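Local coordinates for Pex protein (Anabaena sp. PCC 7120, PDB 2DQL) that is associated with the cyanobacterial circadian clock and, as a winged-helix protein of the PadR-like family, probably acts by binding DNA to regulate transcription, at residues Cys25-Val30 / Lys64-Asn69; Val58-Ile63 / Arg87-Ser92. One frame throughout, in Å; residues are numbered along the deposited sequence.

Interaction 1. Residues Cys25-Val30 / Lys64-Asn69; sequences CYILYV and KFLEDN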
loop_
_atom_site.group_PDB
_atom_site.type_symbol
_atom_site.label_atom_id
_atom_site.label_comp_id
_atom_site.label_asym_id
_atom_site.label_seq_id
_atom_site.Cartn_x
_atom_site.Cartn_y
_atom_site.Cartn_z
ATOM N N CYS A 25 -11.682 -11.120 1.205
ATOM C CA CYS A 25 -12.776 -10.990 2.162
ATOM C C CYS A 25 -13.872 -10.067 1.631
ATOM O O CYS A 25 -15.061 -10.344 1.801
ATOM C CB CYS A 25 -12.243 -10.471 3.499
ATOM S SG CYS A 25 -11.049 -11.590 4.252
ATOM N N TYR A 26 -13.472 -8.977 0.983
ATOM C CA TYR A 26 -14.436 -8.043 0.407
ATOM C C TYR A 26 -15.266 -8.748 -0.669
ATOM O O TYR A 26 -16.493 -8.631 -0.704
ATOM C CB TYR A 26 -13.718 -6.839 -0.214
ATOM C CG TYR A 26 -14.568 -6.095 -1.223
ATOM C CD1 TYR A 26 -15.727 -5.426 -0.836
ATOM C CD2 TYR A 26 -14.249 -6.130 -2.582
ATOM C CE1 TYR A 26 -16.556 -4.817 -1.779
ATOM C CE2 TYR A 26 -15.067 -5.532 -3.529
ATOM C CZ TYR A 26 -16.219 -4.881 -3.124
ATOM O OH TYR A 26 -17.041 -4.318 -4.067
ATOM N N ILE A 27 -14.595 -9.485 -1.545
ATOM C CA ILE A 27 -15.306 -10.184 -2.604
ATOM C C ILE A 27 -16.328 -11.168 -2.034
ATOM O O ILE A 27 -17.461 -11.221 -2.505
ATOM C CB ILE A 27 -14.313 -10.893 -3.553
ATOM C CG1 ILE A 27 -13.546 -9.825 -4.339
ATOM C CG2 ILE A 27 -15.062 -11.835 -4.522
ATOM C CD1 ILE A 27 -12.325 -10.332 -5.072
ATOM N N LEU A 28 -15.942 -11.936 -1.019
ATOM C CA LEU A 28 -16.882 -12.886 -0.421
ATOM C C LEU A 28 -18.045 -12.149 0.234
ATOM O O LEU A 28 -19.184 -12.616 0.197
ATOM C CB LEU A 28 -16.177 -13.778 0.596
ATOM C CG LEU A 28 -15.250 -14.816 -0.037
ATOM C CD1 LEU A 28 -14.470 -15.539 1.048
ATOM C CD2 LEU A 28 -16.074 -15.799 -0.856
ATOM N N TYR A 29 -17.755 -11.000 0.844
ATOM C CA TYR A 29 -18.791 -10.180 1.463
ATOM C C TYR A 29 -19.860 -9.829 0.418
ATOM O O TYR A 29 -21.067 -9.931 0.678
ATOM C CB TYR A 29 -18.166 -8.896 2.016
ATOM C CG TYR A 29 -19.163 -7.797 2.311
ATOM C CD1 TYR A 29 -20.004 -7.868 3.417
ATOM C CD2 TYR A 29 -19.268 -6.689 1.472
ATOM C CE1 TYR A 29 -20.932 -6.859 3.682
ATOM C CE2 TYR A 29 -20.190 -5.676 1.727
ATOM C CZ TYR A 29 -21.017 -5.771 2.833
ATOM O OH TYR A 29 -21.931 -4.771 3.083
ATOM N N VAL A 30 -19.416 -9.417 -0.767
ATOM C CA VAL A 30 -20.347 -9.059 -1.833
ATOM C C VAL A 30 -21.075 -10.279 -2.386
ATOM O O VAL A 30 -22.292 -10.247 -2.555
ATOM C CB VAL A 30 -19.635 -8.360 -3.016
ATOM C CG1 VAL A 30 -20.624 -8.134 -4.166
ATOM C CG2 VAL A 30 -19.051 -7.025 -2.567
ATOM N N LYS A 64 -8.485 -15.916 -8.422
ATOM C CA LYS A 64 -7.692 -17.125 -8.586
ATOM C C LYS A 64 -7.674 -17.894 -7.269
ATOM O O LYS A 64 -7.916 -19.099 -7.238
ATOM C CB LYS A 64 -6.262 -16.775 -9.001
ATOM C CG LYS A 64 -5.342 -17.975 -9.077
ATOM C CD LYS A 64 -3.985 -17.565 -9.621
ATOM C CE LYS A 64 -3.148 -18.763 -10.024
ATOM N NZ LYS A 64 -3.122 -19.849 -9.029
ATOM N N PHE A 65 -7.388 -17.192 -6.177
ATOM C CA PHE A 65 -7.355 -17.829 -4.867
ATOM C C PHE A 65 -8.687 -18.514 -4.569
ATOM O O PHE A 65 -8.722 -19.684 -4.188
ATOM C CB PHE A 65 -7.090 -16.798 -3.769
ATOM C CG PHE A 65 -7.186 -17.362 -2.385
ATOM C CD1 PHE A 65 -6.095 -17.999 -1.804
ATOM C CD2 PHE A 65 -8.382 -17.291 -1.674
ATOM C CE1 PHE A 65 -6.194 -18.561 -0.530
ATOM C CE2 PHE A 65 -8.494 -17.847 -0.404
ATOM C CZ PHE A 65 -7.394 -18.486 0.170
ATOM N N LEU A 66 -9.777 -17.772 -4.743
ATOM C CA LEU A 66 -11.106 -18.299 -4.469
ATOM C C LEU A 66 -11.461 -19.506 -5.332
ATOM O O LEU A 66 -11.968 -20.501 -4.819
ATOM C CB LEU A 66 -12.153 -17.188 -4.620
ATOM C CG LEU A 66 -12.040 -16.110 -3.526
ATOM C CD1 LEU A 66 -12.948 -14.928 -3.841
ATOM C CD2 LEU A 66 -12.406 -16.713 -2.179
ATOM N N GLU A 67 -11.190 -19.428 -6.630
ATOM C CA GLU A 67 -11.491 -20.551 -7.511
ATOM C C GLU A 67 -10.582 -21.744 -7.208
ATOM O O GLU A 67 -11.041 -22.888 -7.194
ATOM C CB GLU A 67 -11.341 -20.151 -8.979
ATOM C CG GLU A 67 -12.380 -19.154 -9.468
ATOM C CD GLU A 67 -12.826 -19.431 -10.892
ATOM O OE1 GLU A 67 -13.064 -18.465 -11.638
ATOM O OE2 GLU A 67 -12.948 -20.618 -11.265
ATOM N N ASP A 68 -9.297 -21.485 -6.967
ATOM C CA ASP A 68 -8.366 -22.569 -6.659
ATOM C C ASP A 68 -8.820 -23.346 -5.430
ATOM O O ASP A 68 -8.654 -24.564 -5.357
ATOM C CB ASP A 68 -6.950 -22.035 -6.405
ATOM C CG ASP A 68 -6.235 -21.612 -7.678
ATOM O OD1 ASP A 68 -6.696 -21.967 -8.782
ATOM O OD2 ASP A 68 -5.195 -20.931 -7.569
ATOM N N ASN A 69 -9.396 -22.633 -4.466
ATOM C CA ASN A 69 -9.863 -23.241 -3.229
ATOM C C ASN A 69 -11.318 -23.708 -3.289
ATOM O O ASN A 69 -11.868 -24.176 -2.293
ATOM C CB ASN A 69 -9.659 -22.261 -2.075
ATOM C CG ASN A 69 -8.212 -22.191 -1.626
ATOM O OD1 ASN A 69 -7.743 -23.058 -0.889
ATOM N ND2 ASN A 69 -7.490 -21.176 -2.088
#
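Phe65 O, one residue before the Leu66 that meets Ile27 and Leu28, is gripped by two N-H groups of Asn69. The backbone N of Asn69 reaches Phe65 O at 3.0 Å as an ordinary i to i-4 helical bond, and the side-chain ND2 of Asn69 reaches Phe65 O at 2.9 Å from the opposite face of the carbonyl plane. The second bond is fairly straight at the hydrogen (161°), with ND2 tilted 34° from the carbonyl plane. The same ND2 lies 3.3 Å above the plane of the Phe65 ring, offset toward its rim, which lays the amide nitrogen against one face of the ring. On the exposed flank, Lys64 NZ bridges one turn onward to the syn lone pair of Asp68 OD2 at 2.8 Å.

Across the contact everything is apolar. Leu66 points at helix 20-31 and splits its two methyls between consecutive residues: CD1 meets Ile27 CG2 at 3.8 Å, while CD2 sits against the fork of Leu28, 4.0 Å from Leu28 CD2 and about as far from CG and CD1. Leu66 CG is anti to the carbonyl carbon (chi1 -68°), and its methyl fork reaches helix 20-31. The side chain slides past Leu28 in the reverse direction and crosses Ile27 at a slant. This is the packing of helix 20-31, the first of the winged helix-turn-helix, against helix 56-68, which by its place after helix 38-48 is probably the recognition helix. The nearest CA atoms, Leu28 CA and Leu66 CA, are 8.9 Å apart, spanned by side chains alone. Leu28 also lies on Ala99 and Leu102 of helix 96-112, and Ile6 of the second subunit packs on Cys25 and Phe65.

Interaction 2. Residues Val58-Ile63 / Arg87-Ser92; sequences VLYSAI and RMYQVS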
loop_
_atom_site.group_PDB
_atom_site.type_symbol
_atom_site.label_atom_id
_atom_site.label_comp_id
_atom_site.label_asym_id
_atom_site.label_seq_id
_atom_site.Cartn_x
_atom_site.Cartn_y
_atom_site.Cartn_z
ATOM N N VAL A 58 -5.296 -7.154 -8.454
ATOM C CA VAL A 58 -5.623 -7.758 -7.171
ATOM C C VAL A 58 -6.958 -8.500 -7.266
ATOM O O VAL A 58 -7.127 -9.554 -6.663
ATOM C CB VAL A 58 -5.680 -6.703 -6.046
ATOM C CG1 VAL A 58 -6.143 -7.352 -4.739
ATOM C CG2 VAL A 58 -4.290 -6.087 -5.862
ATOM N N LEU A 59 -7.897 -7.949 -8.029
ATOM C CA LEU A 59 -9.196 -8.601 -8.211
ATOM C C LEU A 59 -8.999 -10.028 -8.702
ATOM O O LEU A 59 -9.523 -10.978 -8.116
ATOM C CB LEU A 59 -10.052 -7.840 -9.234
ATOM C CG LEU A 59 -11.268 -8.601 -9.794
ATOM C CD1 LEU A 59 -12.229 -8.940 -8.654
ATOM C CD2 LEU A 59 -11.968 -7.764 -10.861
ATOM N N TYR A 60 -8.211 -10.194 -9.753
ATOM C CA TYR A 60 -8.081 -11.529 -10.324
ATOM C C TYR A 60 -7.074 -12.363 -9.541
ATOM O O TYR A 60 -7.140 -13.621 -9.605
ATOM C CB TYR A 60 -8.020 -11.448 -11.851
ATOM C CG TYR A 60 -9.334 -11.070 -12.498
ATOM C CD1 TYR A 60 -10.349 -12.006 -12.652
ATOM C CD2 TYR A 60 -9.559 -9.779 -12.956
ATOM C CE1 TYR A 60 -11.551 -11.665 -13.241
ATOM C CE2 TYR A 60 -10.759 -9.431 -13.546
ATOM C CZ TYR A 60 -11.751 -10.377 -13.687
ATOM O OH TYR A 60 -12.945 -10.032 -14.275
ATOM N N SER A 61 -6.215 -11.786 -8.708
ATOM C CA SER A 61 -5.349 -12.593 -7.858
ATOM C C SER A 61 -6.283 -13.208 -6.814
ATOM O O SER A 61 -6.123 -14.360 -6.417
ATOM C CB SER A 61 -4.291 -11.731 -7.156
ATOM O OG SER A 61 -3.335 -11.235 -8.077
ATOM N N ALA A 62 -7.273 -12.425 -6.387
ATOM C CA ALA A 62 -8.248 -12.873 -5.399
ATOM C C ALA A 62 -9.172 -13.934 -5.991
ATOM O O ALA A 62 -9.469 -14.935 -5.344
ATOM C CB ALA A 62 -9.064 -11.694 -4.905
ATOM N N ILE A 63 -9.624 -13.702 -7.220
ATOM C CA ILE A 63 -10.501 -14.666 -7.886
ATOM C C ILE A 63 -9.762 -15.989 -8.057
ATOM O O ILE A 63 -10.335 -17.060 -7.862
ATOM C CB ILE A 63 -10.969 -14.149 -9.264
ATOM C CG1 ILE A 63 -11.936 -12.977 -9.086
ATOM C CG2 ILE A 63 -11.655 -15.265 -10.037
ATOM C CD1 ILE A 63 -13.240 -13.336 -8.397
ATOM N N ARG A 87 -19.076 -13.026 -17.301
ATOM C CA ARG A 87 -18.619 -14.072 -16.391
ATOM C C ARG A 87 -19.087 -13.740 -14.972
ATOM O O ARG A 87 -18.649 -12.750 -14.383
ATOM C CB ARG A 87 -17.094 -14.173 -16.429
ATOM C CG ARG A 87 -16.518 -15.376 -15.693
ATOM C CD ARG A 87 -16.889 -16.678 -16.386
ATOM N NE ARG A 87 -16.258 -17.844 -15.770
ATOM C CZ ARG A 87 -16.592 -19.101 -16.052
ATOM N NH1 ARG A 87 -17.547 -19.351 -16.934
ATOM N NH2 ARG A 87 -15.977 -20.110 -15.452
ATOM N N MET A 88 -19.973 -14.575 -14.438
ATOM C CA MET A 88 -20.530 -14.379 -13.102
ATOM C C MET A 88 -19.918 -15.314 -12.067
ATOM O O MET A 88 -19.490 -16.419 -12.388
ATOM C CB MET A 88 -22.039 -14.614 -13.134
ATOM C CG MET A 88 -22.797 -13.773 -14.151
ATOM S SD MET A 88 -22.797 -12.013 -13.772
ATOM C CE MET A 88 -23.545 -12.013 -12.161
ATOM N N TYR A 89 -19.903 -14.867 -10.816
ATOM C CA TYR A 89 -19.355 -15.657 -9.722
ATOM C C TYR A 89 -20.374 -15.787 -8.598
ATOM O O TYR A 89 -21.138 -14.861 -8.345
ATOM C CB TYR A 89 -18.095 -14.986 -9.167
ATOM C CG TYR A 89 -16.984 -14.866 -10.181
ATOM C CD1 TYR A 89 -16.159 -15.950 -10.467
ATOM C CD2 TYR A 89 -16.791 -13.679 -10.892
ATOM C CE1 TYR A 89 -15.161 -15.857 -11.445
ATOM C CE2 TYR A 89 -15.798 -13.578 -11.874
ATOM C CZ TYR A 89 -14.991 -14.672 -12.143
ATOM O OH TYR A 89 -14.026 -14.585 -13.129
ATOM N N GLN A 90 -20.366 -16.936 -7.928
ATOM C CA GLN A 90 -21.265 -17.196 -6.799
ATOM C C GLN A 90 -20.464 -17.916 -5.732
ATOM O O GLN A 90 -19.543 -18.656 -6.046
ATOM C CB GLN A 90 -22.420 -18.122 -7.193
ATOM C CG GLN A 90 -23.356 -17.599 -8.244
ATOM C CD GLN A 90 -24.612 -18.454 -8.355
ATOM O OE1 GLN A 90 -24.604 -19.646 -8.030
ATOM N NE2 GLN A 90 -25.690 -17.849 -8.828
ATOM N N VAL A 91 -20.806 -17.715 -4.468
ATOM C CA VAL A 91 -20.085 -18.423 -3.422
ATOM C C VAL A 91 -20.481 -19.893 -3.532
ATOM O O VAL A 91 -21.635 -20.202 -3.832
ATOM C CB VAL A 91 -20.481 -17.932 -2.018
ATOM C CG1 VAL A 91 -19.711 -18.710 -0.967
ATOM C CG2 VAL A 91 -20.208 -16.457 -1.885
ATOM N N SER A 92 -19.535 -20.797 -3.313
ATOM C CA SER A 92 -19.848 -22.220 -3.370
ATOM C C SER A 92 -20.744 -22.531 -2.171
ATOM O O SER A 92 -20.514 -22.042 -1.068
ATOM C CB SER A 92 -18.563 -23.054 -3.322
ATOM O OG SER A 92 -17.781 -22.834 -4.487
HETATM O O HOH W 1 -14.217 -12.502 -14.749
#
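Ile63 sets its CD1 methyl squarely over the Tyr89 ring, 4.2 Å from the ring centroid and only 2° off the normal, a CH-pi contact between helix and strand. The other branch helps: Ile63 CG2 touches Tyr89 CE1 at 3.8 Å and also lies near the phenol oxygen, and the two branches cover the ring from its centre to its hydroxyl. CG1 of Ile63 is anti to the carbonyl carbon (chi1 -70°), and the turn at chi2 (-65°) then puts CD1 over the ring. Both residues are buried, and this is the tight half of the contact.

The other half is looser and opens to solvent at Tyr60. Here the two tyrosines run at about a right angle, and Tyr89 OH comes in at the edge of the Tyr60 ring, 3.8 Å from Tyr60 CE1, touching without a direct bond. A water joins the hydroxyls instead, 2.8 Å from Tyr60 OH and 2.6 Å from Tyr89 OH, lying near the planes of both rings at their edges.

The contact seats the wing's second strand, 86-91, on helix 56-68. That strand pairs antiparallel with 72-77, whose Ile72 also packs on Tyr89, while Ala62 touches Ile27 of helix 20-31 and Leu59 lies against Leu41 and Ile42 of helix 38-48.

In the fold
Interactions 1 and 2 share helix 56-68, and their centres lie about 5 Å apart. That helix presents Leu66 to helix 20-31 and Ile63 to the wing strand, so successive turns of one probable recognition helix are held by two different elements of the winged-helix domain. Ile27 joins the two contacts: its CD1 packs 3.5 Å from Ala62 CB and 3.8 Å from Leu59 CD1, beyond its meeting with Leu66. At the strand, Glu67 OE1 comes to 3.4 Å from Tyr89 CE1, a packing contact. Although the segments alternate along the chain, the contacts of Ile27, Leu66, Ile63 and Tyr89 join helix 20-31, helix 56-68 and strand 86-91.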